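Local coordinates for protein glycoside Hydrolase (Bacteroides uniformis, PDB 5T99) that probably hydrolyses β-galactosidic linkages in agarose-derived oligosaccharides, as a family 2 glycoside hydrolase whose pocket binds d-galacto-isofagomine, at residues Ile203-Lys208 with Phe217-Ser222; Thr272-Tyr275 with Leu280-Thr283. All blocks are in the same frame, centred on the assembly; numbering follows the deposited sequence.

Interaction 1: Ile203-Lys208 with Phe217-Ser222. With EDO (1,2-ethanediol), chain K.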
ATOM      1  N   ILE A 203       1.008 -24.765 -14.187  1.00 14.39           N
ATOM      2  CA  ILE A 203       2.239 -24.396 -13.467  1.00 14.08           C
ATOM      3  C   ILE A 203       3.458 -24.538 -14.365  1.00 14.19           C
ATOM      4  O   ILE A 203       3.725 -25.625 -14.885  1.00 14.29           O
ATOM      5  CB  ILE A 203       2.448 -25.258 -12.207  1.00 13.94           C
ATOM      6  CG1 ILE A 203       1.243 -25.129 -11.254  1.00 14.21           C
ATOM      7  CG2 ILE A 203       3.745 -24.855 -11.495  1.00 13.95           C
ATOM      8  CD1 ILE A 203       1.209 -26.174 -10.158  1.00 14.52           C
ATOM      9  N   GLU A 204       4.185 -23.434 -14.536  1.00 14.79           N
ATOM     10  CA  GLU A 204       5.459 -23.431 -15.240  1.00 15.79           C
ATOM     11  C   GLU A 204       6.591 -23.431 -14.230  1.00 15.81           C
ATOM     12  O   GLU A 204       6.673 -22.526 -13.412  1.00 15.77           O
ATOM     13  CB  GLU A 204       5.604 -22.206 -16.145  1.00 15.98           C
ATOM     14  CG  GLU A 204       6.830 -22.268 -17.053  1.00 16.05           C
ATOM     15  CD  GLU A 204       7.162 -20.921 -17.653  1.00 15.92           C
ATOM     16  OE1 GLU A 204       6.800 -20.698 -18.818  1.00 16.05           O
ATOM     17  OE2 GLU A 204       7.759 -20.090 -16.948  1.00 15.58           O
ATOM     18  N   THR A 205       7.463 -24.433 -14.318  1.00 16.22           N
ATOM     19  CA  THR A 205       8.612 -24.557 -13.428  1.00 16.70           C
ATOM     20  C   THR A 205       9.893 -24.257 -14.218  1.00 16.90           C
ATOM     21  O   THR A 205      10.085 -24.784 -15.307  1.00 16.66           O
ATOM     22  CB  THR A 205       8.698 -25.976 -12.818  1.00 16.50           C
ATOM     23  OG1 THR A 205       7.414 -26.360 -12.323  1.00 16.85           O
ATOM     24  CG2 THR A 205       9.700 -26.042 -11.678  1.00 16.47           C
ATOM     25  N   THR A 206      10.752 -23.417 -13.642  1.00 17.24           N
ATOM     26  CA  THR A 206      12.081 -23.126 -14.171  1.00 17.62           C
ATOM     27  C   THR A 206      13.097 -23.806 -13.260  1.00 17.74           C
ATOM     28  O   THR A 206      13.042 -23.659 -12.034  1.00 17.06           O
ATOM     29  CB  THR A 206      12.351 -21.596 -14.197  1.00 17.74           C
ATOM     30  OG1 THR A 206      11.333 -20.929 -14.956  1.00 17.59           O
ATOM     31  CG2 THR A 206      13.718 -21.279 -14.809  1.00 17.89           C
ATOM     32  N   VAL A 207      14.024 -24.544 -13.854  1.00 19.06           N
ATOM     33  CA  VAL A 207      15.065 -25.234 -13.089  1.00 20.46           C
ATOM     34  C   VAL A 207      16.427 -24.896 -13.675  1.00 22.27           C
ATOM     35  O   VAL A 207      16.609 -24.942 -14.897  1.00 22.53           O
ATOM     36  CB  VAL A 207      14.862 -26.769 -13.080  1.00 19.77           C
ATOM     37  CG1 VAL A 207      15.964 -27.448 -12.272  1.00 19.63           C
ATOM     38  CG2 VAL A 207      13.489 -27.125 -12.524  1.00 19.63           C
ATOM     39  N   LYS A 208      17.360 -24.551 -12.791  1.00 24.81           N
ATOM     40  CA  LYS A 208      18.737 -24.245 -13.154  1.00 27.67           C
ATOM     41  C   LYS A 208      19.621 -25.437 -12.780  1.00 27.33           C
ATOM     42  O   LYS A 208      19.516 -25.970 -11.670  1.00 25.67           O
ATOM     43  CB  LYS A 208      19.201 -22.988 -12.412  1.00 31.25           C
ATOM     44  CG  LYS A 208      20.574 -22.455 -12.811  1.00 35.06           C
ATOM     45  CD  LYS A 208      20.543 -21.803 -14.191  1.00 39.29           C
ATOM     46  CE  LYS A 208      21.888 -21.197 -14.572  1.00 41.54           C
ATOM     47  NZ  LYS A 208      22.929 -22.257 -14.722  1.00 43.60           N
ATOM     48  N   PHE A 217      15.324 -34.177 -14.286  1.00 26.49           N
ATOM     49  CA  PHE A 217      14.935 -33.951 -12.891  1.00 24.66           C
ATOM     50  C   PHE A 217      13.431 -34.048 -12.732  1.00 23.13           C
ATOM     51  O   PHE A 217      12.685 -33.569 -13.585  1.00 22.26           O
ATOM     52  CB  PHE A 217      15.438 -32.591 -12.424  1.00 24.71           C
ATOM     53  CG  PHE A 217      16.899 -32.361 -12.714  1.00 25.05           C
ATOM     54  CD1 PHE A 217      17.875 -33.041 -12.003  1.00 25.41           C
ATOM     55  CD2 PHE A 217      17.299 -31.484 -13.715  1.00 25.60           C
ATOM     56  CE1 PHE A 217      19.221 -32.841 -12.268  1.00 25.46           C
ATOM     57  CE2 PHE A 217      18.648 -31.283 -13.990  1.00 25.48           C
ATOM     58  CZ  PHE A 217      19.605 -31.961 -13.259  1.00 25.49           C
ATOM     59  N   ASN A 218      12.991 -34.684 -11.649  1.00 22.12           N
ATOM     60  CA  ASN A 218      11.564 -34.815 -11.362  1.00 22.20           C
ATOM     61  C   ASN A 218      11.078 -33.644 -10.518  1.00 20.92           C
ATOM     62  O   ASN A 218      11.820 -33.102  -9.709  1.00 20.30           O
ATOM     63  CB  ASN A 218      11.255 -36.154 -10.673  1.00 22.39           C
ATOM     64  CG  ASN A 218      11.338 -37.338 -11.630  1.00 22.69           C
ATOM     65  OD1 ASN A 218      11.129 -37.202 -12.831  1.00 23.03           O
ATOM     66  ND2 ASN A 218      11.640 -38.509 -11.094  1.00 23.68           N
ATOM     67  N   ILE A 219       9.825 -33.267 -10.738  1.00 20.14           N
ATOM     68  CA  ILE A 219       9.207 -32.141 -10.058  1.00 20.24           C
ATOM     69  C   ILE A 219       7.928 -32.639  -9.413  1.00 19.79           C
ATOM     70  O   ILE A 219       7.124 -33.270 -10.087  1.00 19.84           O
ATOM     71  CB  ILE A 219       8.842 -31.010 -11.044  1.00 20.68           C
ATOM     72  CG1 ILE A 219      10.089 -30.512 -11.789  1.00 20.93           C
ATOM     73  CG2 ILE A 219       8.166 -29.846 -10.321  1.00 20.60           C
ATOM     74  CD1 ILE A 219       9.775 -29.786 -13.078  1.00 21.24           C
ATOM     75  N   ARG A 220       7.751 -32.351  -8.122  1.00 19.02           N
ATOM     76  CA  ARG A 220       6.527 -32.679  -7.408  1.00 18.65           C
ATOM     77  C   ARG A 220       5.873 -31.424  -6.857  1.00 18.29           C
ATOM     78  O   ARG A 220       6.378 -30.815  -5.906  1.00 18.07           O
ATOM     79  CB  ARG A 220       6.803 -33.643  -6.266  1.00 18.66           C
ATOM     80  CG  ARG A 220       5.539 -34.201  -5.643  1.00 18.91           C
ATOM     81  CD  ARG A 220       5.834 -34.945  -4.358  1.00 19.28           C
ATOM     82  NE  ARG A 220       6.740 -36.068  -4.596  1.00 19.41           N
ATOM     83  CZ  ARG A 220       7.398 -36.731  -3.644  1.00 19.41           C
ATOM     84  NH1 ARG A 220       7.261 -36.407  -2.359  1.00 19.03           N
ATOM     85  NH2 ARG A 220       8.204 -37.733  -3.985  1.00 19.66           N
ATOM     86  N   HIS A 221       4.730 -31.074  -7.449  1.00 18.04           N
ATOM     87  CA  HIS A 221       3.896 -29.962  -6.991  1.00 17.96           C
ATOM     88  C   HIS A 221       2.846 -30.440  -5.998  1.00 17.72           C
ATOM     89  O   HIS A 221       1.931 -31.165  -6.389  1.00 18.22           O
ATOM     90  CB  HIS A 221       3.166 -29.321  -8.169  1.00 17.75           C
ATOM     91  CG  HIS A 221       4.073 -28.697  -9.173  1.00 17.68           C
ATOM     92  ND1 HIS A 221       4.970 -27.705  -8.845  1.00 17.45           N
ATOM     93  CD2 HIS A 221       4.199 -28.899 -10.506  1.00 17.81           C
ATOM     94  CE1 HIS A 221       5.628 -27.338  -9.929  1.00 17.69           C
ATOM     95  NE2 HIS A 221       5.177 -28.046 -10.953  1.00 17.96           N
ATOM     96  N   SER A 222       2.970 -30.016  -4.741  1.00 17.03           N
ATOM     97  CA  SER A 222       1.935 -30.232  -3.726  1.00 16.73           C
ATOM     98  C   SER A 222       1.099 -28.958  -3.519  1.00 16.45           C
ATOM     99  O   SER A 222       1.630 -27.910  -3.111  1.00 15.81           O
ATOM    100  CB  SER A 222       2.563 -30.670  -2.402  1.00 16.47           C
ATOM    101  OG  SER A 222       3.248 -31.894  -2.563  1.00 16.30           O
TER
HETATM  102  C1  EDO K 909       7.825 -17.840 -19.491  1.00 38.88           C
HETATM  103  O1  EDO K 909       7.727 -18.748 -20.597  1.00 36.72           O
HETATM  104  C2  EDO K 909       7.209 -16.480 -19.797  1.00 39.10           C
HETATM  105  O2  EDO K 909       8.071 -15.422 -19.357  1.00 38.93           O

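Interaction 2: Thr272-Tyr275 with Leu280-Thr283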
ATOM      1  N   THR A 272       6.706 -26.799  -4.312  1.00 19.01           N
ATOM      2  CA  THR A 272       7.351 -27.426  -5.468  1.00 19.15           C
ATOM      3  C   THR A 272       8.699 -28.013  -5.033  1.00 19.53           C
ATOM      4  O   THR A 272       9.566 -27.288  -4.535  1.00 20.31           O
ATOM      5  CB  THR A 272       7.543 -26.413  -6.631  1.00 18.69           C
ATOM      6  OG1 THR A 272       6.265 -25.952  -7.080  1.00 18.05           O
ATOM      7  CG2 THR A 272       8.281 -27.044  -7.813  1.00 18.31           C
ATOM      8  N   GLU A 273       8.861 -29.318  -5.237  1.00 19.83           N
ATOM      9  CA  GLU A 273      10.066 -30.056  -4.848  1.00 19.79           C
ATOM     10  C   GLU A 273      10.754 -30.537  -6.116  1.00 19.62           C
ATOM     11  O   GLU A 273      10.089 -31.042  -7.027  1.00 20.00           O
ATOM     12  CB  GLU A 273       9.698 -31.233  -3.934  1.00 20.25           C
ATOM     13  CG  GLU A 273       9.338 -30.781  -2.518  1.00 21.14           C
ATOM     14  CD  GLU A 273       8.598 -31.820  -1.681  1.00 21.82           C
ATOM     15  OE1 GLU A 273       7.914 -32.704  -2.235  1.00 22.95           O
ATOM     16  OE2 GLU A 273       8.669 -31.730  -0.438  1.00 22.60           O
ATOM     17  N   ILE A 274      12.068 -30.336  -6.195  1.00 18.89           N
ATOM     18  CA  ILE A 274      12.875 -30.836  -7.303  1.00 18.57           C
ATOM     19  C   ILE A 274      13.639 -32.077  -6.846  1.00 19.04           C
ATOM     20  O   ILE A 274      14.191 -32.087  -5.736  1.00 18.91           O
ATOM     21  CB  ILE A 274      13.878 -29.768  -7.779  1.00 18.38           C
ATOM     22  CG1 ILE A 274      13.147 -28.458  -8.112  1.00 18.28           C
ATOM     23  CG2 ILE A 274      14.689 -30.273  -8.969  1.00 18.09           C
ATOM     24  CD1 ILE A 274      12.090 -28.581  -9.186  1.00 18.11           C
ATOM     25  N   TYR A 275      13.686 -33.108  -7.696  1.00 19.03           N
ATOM     26  CA  TYR A 275      14.436 -34.333  -7.385  1.00 19.57           C
ATOM     27  C   TYR A 275      15.426 -34.678  -8.469  1.00 20.40           C
ATOM     28  O   TYR A 275      15.124 -34.544  -9.657  1.00 20.05           O
ATOM     29  CB  TYR A 275      13.522 -35.537  -7.159  1.00 19.30           C
ATOM     30  CG  TYR A 275      12.612 -35.374  -5.984  1.00 19.63           C
ATOM     31  CD1 TYR A 275      12.975 -35.838  -4.720  1.00 19.76           C
ATOM     32  CD2 TYR A 275      11.381 -34.739  -6.126  1.00 19.49           C
ATOM     33  CE1 TYR A 275      12.132 -35.676  -3.638  1.00 19.94           C
ATOM     34  CE2 TYR A 275      10.539 -34.572  -5.056  1.00 19.34           C
ATOM     35  CZ  TYR A 275      10.909 -35.031  -3.818  1.00 19.96           C
ATOM     36  OH  TYR A 275      10.043 -34.841  -2.765  1.00 20.77           O
ATOM     37  N   LEU A 280      16.088 -35.305  -3.017  1.00 22.56           N
ATOM     38  CA  LEU A 280      15.538 -33.953  -3.051  1.00 22.06           C
ATOM     39  C   LEU A 280      16.672 -32.940  -3.186  1.00 21.81           C
ATOM     40  O   LEU A 280      17.627 -32.994  -2.413  1.00 21.92           O
ATOM     41  CB  LEU A 280      14.790 -33.677  -1.740  1.00 22.56           C
ATOM     42  CG  LEU A 280      14.086 -32.321  -1.558  1.00 23.00           C
ATOM     43  CD1 LEU A 280      12.923 -32.154  -2.517  1.00 23.18           C
ATOM     44  CD2 LEU A 280      13.582 -32.186  -0.129  1.00 23.37           C
ATOM     45  N   THR A 281      16.577 -32.027  -4.152  1.00 21.03           N
ATOM     46  CA  THR A 281      17.556 -30.948  -4.297  1.00 20.61           C
ATOM     47  C   THR A 281      17.055 -29.562  -3.898  1.00 20.50           C
ATOM     48  O   THR A 281      17.866 -28.697  -3.562  1.00 20.82           O
ATOM     49  CB  THR A 281      18.083 -30.848  -5.731  1.00 21.50           C
ATOM     50  OG1 THR A 281      17.056 -30.347  -6.603  1.00 22.30           O
ATOM     51  CG2 THR A 281      18.561 -32.207  -6.209  1.00 21.95           C
ATOM     52  N   ASP A 282      15.745 -29.329  -3.953  1.00 20.25           N
ATOM     53  CA  ASP A 282      15.191 -28.002  -3.692  1.00 19.14           C
ATOM     54  C   ASP A 282      13.704 -28.046  -3.357  1.00 18.70           C
ATOM     55  O   ASP A 282      12.984 -28.948  -3.797  1.00 17.75           O
ATOM     56  CB  ASP A 282      15.411 -27.105  -4.914  1.00 19.27           C
ATOM     57  CG  ASP A 282      15.208 -25.633  -4.605  1.00 19.16           C
ATOM     58  OD1 ASP A 282      15.309 -25.234  -3.419  1.00 19.59           O
ATOM     59  OD2 ASP A 282      14.935 -24.881  -5.556  1.00 18.62           O
ATOM     60  N   THR A 283      13.277 -27.070  -2.557  1.00 18.52           N
ATOM     61  CA  THR A 283      11.884 -26.897  -2.174  1.00 18.71           C
ATOM     62  C   THR A 283      11.581 -25.429  -2.341  1.00 19.37           C
ATOM     63  O   THR A 283      12.341 -24.593  -1.868  1.00 19.93           O
ATOM     64  CB  THR A 283      11.623 -27.307  -0.713  1.00 18.63           C
ATOM     65  OG1 THR A 283      11.940 -28.695  -0.528  1.00 18.83           O
ATOM     66  CG2 THR A 283      10.159 -27.090  -0.334  1.00 18.95           C
TER
HETATM   67  O   HOH W   1      10.663 -30.203   0.969  1.00 21.26           O

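Interaction 1: Ile203-Lys208 with Phe217-Ser222
I203, T205 and V207 face H221, I219 and F217 across two strand segments whose axes come no closer than 10.0 Å and whose directions make an angle of 139°. That spacing is too wide for backbone pairing, so the two segments meet through their side chains. At one end I203 lies over one face of the H221 imidazole: its CG2, set anti to the backbone N, makes a CH-pi contact 3.8 Å from the centroid of the H221 ring, while CD1 covers the rim of the same face. The opposite face is held by I219 CG2, 3.4 Å above the H221 plane, so the imidazole is sandwiched between two isoleucines. T205 OG1 arrives in the ring plane at its edge, 3.1 Å from H221 NE2. The hydrogen bond between H221 ND1 and T272 OG1, together with the two isoleucines, holds the ring in place. In the middle, T205 and I219 meet tip to tip, with T205 CB 4.0 Å from I219 CD1. V207 CG1 then approaches the F217 ring obliquely, 4.5 Å from F217 CD2. Strands 198-209 and 215-224 belong to two sheets packed face to face, a β-sandwich consistent with the immunoglobulin-like domain of family 2 enzymes.

Interaction 2: Thr272-Tyr275 with Leu280-Thr283
L280 meets Y275 first: its CD1 lies over one face of the tyrosine ring, 4.0 Å from the Y275 centroid in a CH-pi contact. The same methyl rests 3.6 Å from E273 CB, wedged between the two side chains, where chi1 of -178° and chi2 of 66° place it. T281 is the extra residue of a β bulge, with psi turned to -25° between the Y275–L280 and I274–D282 pairs. Its N still donates to I274 O (2.9 Å), and its OG1 packs 3.3 Å from I274 CG2 while hydrogen-bonded to the carbonyl of V180. D282 restores the register, its O accepting from I274 N at 2.9 Å. Its side chain runs alongside that of I274, and OD2 is bonded to I182 N. T283 ends the segment in a non-hydrogen-bonded pair with E273; its CA makes a CA-H...O contact with T272 O (3.3 Å), and its OG1 is bonded to S23 O. Two backbone bonds thus set the register, and L280 packs on Y275 and E273 on the face carrying T283. D177 near OD1 would tend to raise the pKa of D282, while the N-H donors of I182 and, weakly, T283 would tend to oppose it.

Interactions 1 and 2, with centres about 8 Å apart, meet on one sheet, where strands 215-224 and 268-276 are neighbours. Interaction 1 joins that sheet to the facing one; interaction 2 is the hairpin along its edge, where 279-288 is the outermost strand. The seam between them carries a probable backbone hydrogen bond from Y275 N to N218 O (2.7 Å) and a side-chain one joining H221 ND1 to T272 OG1 (2.8 Å), which ties the sandwiched imidazole to the hairpin. Their centres lie about 32 and 33 Å from the centre of the chain. Both contacts belong to the β-sandwich domain, and none of their residues is shared with the galacto-isofagomine pocket, which includes E417 and E494.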